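Side-chain contact in putative methyltransferase (Porphyromonas gingivalis, PDB 3LL7), which is a putative methyltransferase that probably transfers a methyl group from S-adenosylmethionine: residues Tyr182-Cys187 with Gln220-Val225. Numbering follows the deposited sequence. Where two conformers were deposited one is given.
Sequences YAIADC and QSLLHV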
loop_
_atom_site.group_PDB
_atom_site.type_symbol
_atom_site.label_atom_id
_atom_site.label_comp_id
_atom_site.label_asym_id
_atom_site.label_seq_id
_atom_site.Cartn_x
_atom_site.Cartn_y
_atom_site.Cartn_z
ATOM N N TYR A 182 -1.922 -16.344 -1.329
ATOM C CA TYR A 182 -3.068 -15.539 -1.762
ATOM C C TYR A 182 -3.084 -15.454 -3.293
ATOM O O TYR A 182 -2.247 -14.789 -3.904
ATOM C CB TYR A 182 -3.047 -14.141 -1.114
ATOM C CG TYR A 182 -4.355 -13.341 -1.216
ATOM C CD1 TYR A 182 -5.376 -13.702 -2.117
ATOM C CD2 TYR A 182 -4.559 -12.192 -0.433
ATOM C CE1 TYR A 182 -6.569 -12.947 -2.225
ATOM C CE2 TYR A 182 -5.747 -11.433 -0.534
ATOM C CZ TYR A 182 -6.741 -11.818 -1.431
ATOM O OH TYR A 182 -7.904 -11.082 -1.532
ATOM N N ALA A 183 -4.044 -16.152 -3.896
ATOM C CA ALA A 183 -4.198 -16.207 -5.347
ATOM C C ALA A 183 -5.410 -15.409 -5.818
ATOM O O ALA A 183 -6.373 -15.209 -5.069
ATOM C CB ALA A 183 -4.308 -17.660 -5.817
ATOM N N ILE A 184 -5.346 -14.966 -7.072
ATOM C CA ILE A 184 -6.439 -14.261 -7.741
ATOM C C ILE A 184 -7.760 -15.048 -7.719
ATOM O O ILE A 184 -8.842 -14.454 -7.735
ATOM C CB ILE A 184 -6.036 -13.924 -9.206
ATOM C CG1 ILE A 184 -6.745 -12.660 -9.706
ATOM C CG2 ILE A 184 -6.237 -15.151 -10.123
ATOM C CD1 ILE A 184 -6.211 -11.355 -9.062
ATOM N N ALA A 185 -7.660 -16.379 -7.672
ATOM C CA ALA A 185 -8.824 -17.262 -7.576
ATOM C C ALA A 185 -9.543 -17.128 -6.231
ATOM O O ALA A 185 -10.714 -17.466 -6.124
ATOM C CB ALA A 185 -8.415 -18.724 -7.829
ATOM N N ASP A 186 -8.838 -16.609 -5.223
ATOM C CA ASP A 186 -9.369 -16.506 -3.856
ATOM C C ASP A 186 -10.129 -15.205 -3.590
ATOM O O ASP A 186 -10.681 -15.029 -2.500
ATOM C CB ASP A 186 -8.241 -16.645 -2.824
ATOM C CG ASP A 186 -7.434 -17.919 -3.000
ATOM O OD1 ASP A 186 -8.024 -18.967 -3.341
ATOM O OD2 ASP A 186 -6.202 -17.859 -2.799
ATOM N N CYS A 187 -10.157 -14.310 -4.576
ATOM C CA CYS A 187 -10.798 -12.999 -4.417
ATOM C C CYS A 187 -12.304 -13.089 -4.206
ATOM O O CYS A 187 -13.008 -13.801 -4.927
ATOM C CB CYS A 187 -10.477 -12.077 -5.595
ATOM S SG CYS A 187 -8.797 -11.407 -5.523
ATOM N N GLN A 220 -1.749 -13.086 -15.792
ATOM C CA GLN A 220 -2.200 -14.262 -16.543
ATOM C C GLN A 220 -3.696 -14.530 -16.367
ATOM O O GLN A 220 -4.318 -15.120 -17.242
ATOM C CB GLN A 220 -1.404 -15.513 -16.151
ATOM C CG GLN A 220 0.040 -15.520 -16.626
ATOM C CD GLN A 220 0.706 -16.876 -16.441
ATOM O OE1 GLN A 220 0.835 -17.371 -15.320
ATOM N NE2 GLN A 220 1.133 -17.481 -17.543
ATOM N N SER A 221 -4.270 -14.090 -15.248
ATOM C CA SER A 221 -5.654 -14.470 -14.890
ATOM C C SER A 221 -6.738 -13.467 -15.240
ATOM O O SER A 221 -7.902 -13.831 -15.383
ATOM C CB SER A 221 -5.771 -14.789 -13.402
ATOM O OG SER A 221 -4.778 -15.704 -12.999
ATOM N N LEU A 222 -6.371 -12.199 -15.327
ATOM C CA LEU A 222 -7.355 -11.157 -15.552
ATOM C C LEU A 222 -7.339 -10.755 -17.014
ATOM O O LEU A 222 -6.271 -10.612 -17.613
ATOM C CB LEU A 222 -7.072 -9.950 -14.649
ATOM C CG LEU A 222 -7.298 -10.152 -13.147
ATOM C CD1 LEU A 222 -6.977 -8.884 -12.372
ATOM C CD2 LEU A 222 -8.735 -10.611 -12.845
ATOM N N LEU A 223 -8.522 -10.586 -17.589
ATOM C CA LEU A 223 -8.622 -10.130 -18.968
ATOM C C LEU A 223 -8.728 -8.605 -18.994
ATOM O O LEU A 223 -9.230 -7.989 -18.036
ATOM C CB LEU A 223 -9.829 -10.774 -19.681
ATOM C CG LEU A 223 -9.686 -12.249 -20.090
ATOM C CD1 LEU A 223 -10.984 -12.805 -20.728
ATOM C CD2 LEU A 223 -8.493 -12.466 -21.020
ATOM N N HIS A 224 -8.240 -8.023 -20.095
ATOM C CA HIS A 224 -8.424 -6.603 -20.424
ATOM C C HIS A 224 -7.684 -5.640 -19.520
ATOM O O HIS A 224 -8.025 -4.455 -19.473
ATOM C CB HIS A 224 -9.916 -6.226 -20.497
ATOM C CG HIS A 224 -10.656 -6.991 -21.548
ATOM N ND1 HIS A 224 -10.449 -6.786 -22.894
ATOM C CD2 HIS A 224 -11.570 -7.985 -21.451
ATOM C CE1 HIS A 224 -11.219 -7.611 -23.585
ATOM N NE2 HIS A 224 -11.911 -8.345 -22.733
ATOM N N VAL A 225 -6.647 -6.144 -18.852
ATOM C CA VAL A 225 -5.791 -5.322 -17.985
ATOM C C VAL A 225 -5.012 -4.324 -18.836
ATOM O O VAL A 225 -4.424 -4.695 -19.848
ATOM C CB VAL A 225 -4.824 -6.201 -17.167
ATOM C CG1 VAL A 225 -3.801 -5.333 -16.412
ATOM C CG2 VAL A 225 -5.598 -7.044 -16.171
#
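The two branches of Ile184 divide the contact between them, CG2 meeting Ser221 and CD1 reaching Leu222. The gamma methyl presses on the serine side chain at both of its atoms, lying 3.3 Å from Ser221 OG and equally near Ser221 CB. The approach of CG2 to CB is tighter than usual for two carbons, so the fit is close here although no hydrogen bond joins the segments. With CG1 anti to the backbone N (chi1 -151°), CG2 is held between the backbone N and the carbonyl carbon, and the ethyl arm, CG1 and CD1, runs on toward Leu222 as a second prong. Its end, Ile184 CD1, stands 4.2 Å from Leu222 CD1, a looser, purely apolar meeting of methyl with methyl. The leucine does not aim its CB at Ile184; chi2 of 180° carries CD1, rather than CD2, to the isoleucine.

Although Ser221 turns its hydroxyl beside a hydrocarbon, OG is satisfied within its own helix. Lying beside the backbone N (chi1 -51°), it donates to the carbonyl O of Asp217, one turn earlier. The carboxylate of Asp217 also takes a weak hydrogen bond from Ile184 N, a polar link alongside the methyl packing. On the other segment, Ala183 N bonds to Asp186 OD2 at 3.0 Å, approaching from above the carboxylate plane, and ties together the short 3-10 turn that presents Ile184.

This turn lies in the loop that follows strand 166-173 and leads into the short strand 187-188, while Ser221 ends helix 215-221 and Leu222 is the first residue beyond it. Leu222 also packs on helix 191-198, and the chain then enters strand 225-233. That strand pairs with 236-244, which lies antiparallel between 204-209 and 225-233, as in class I methyltransferases.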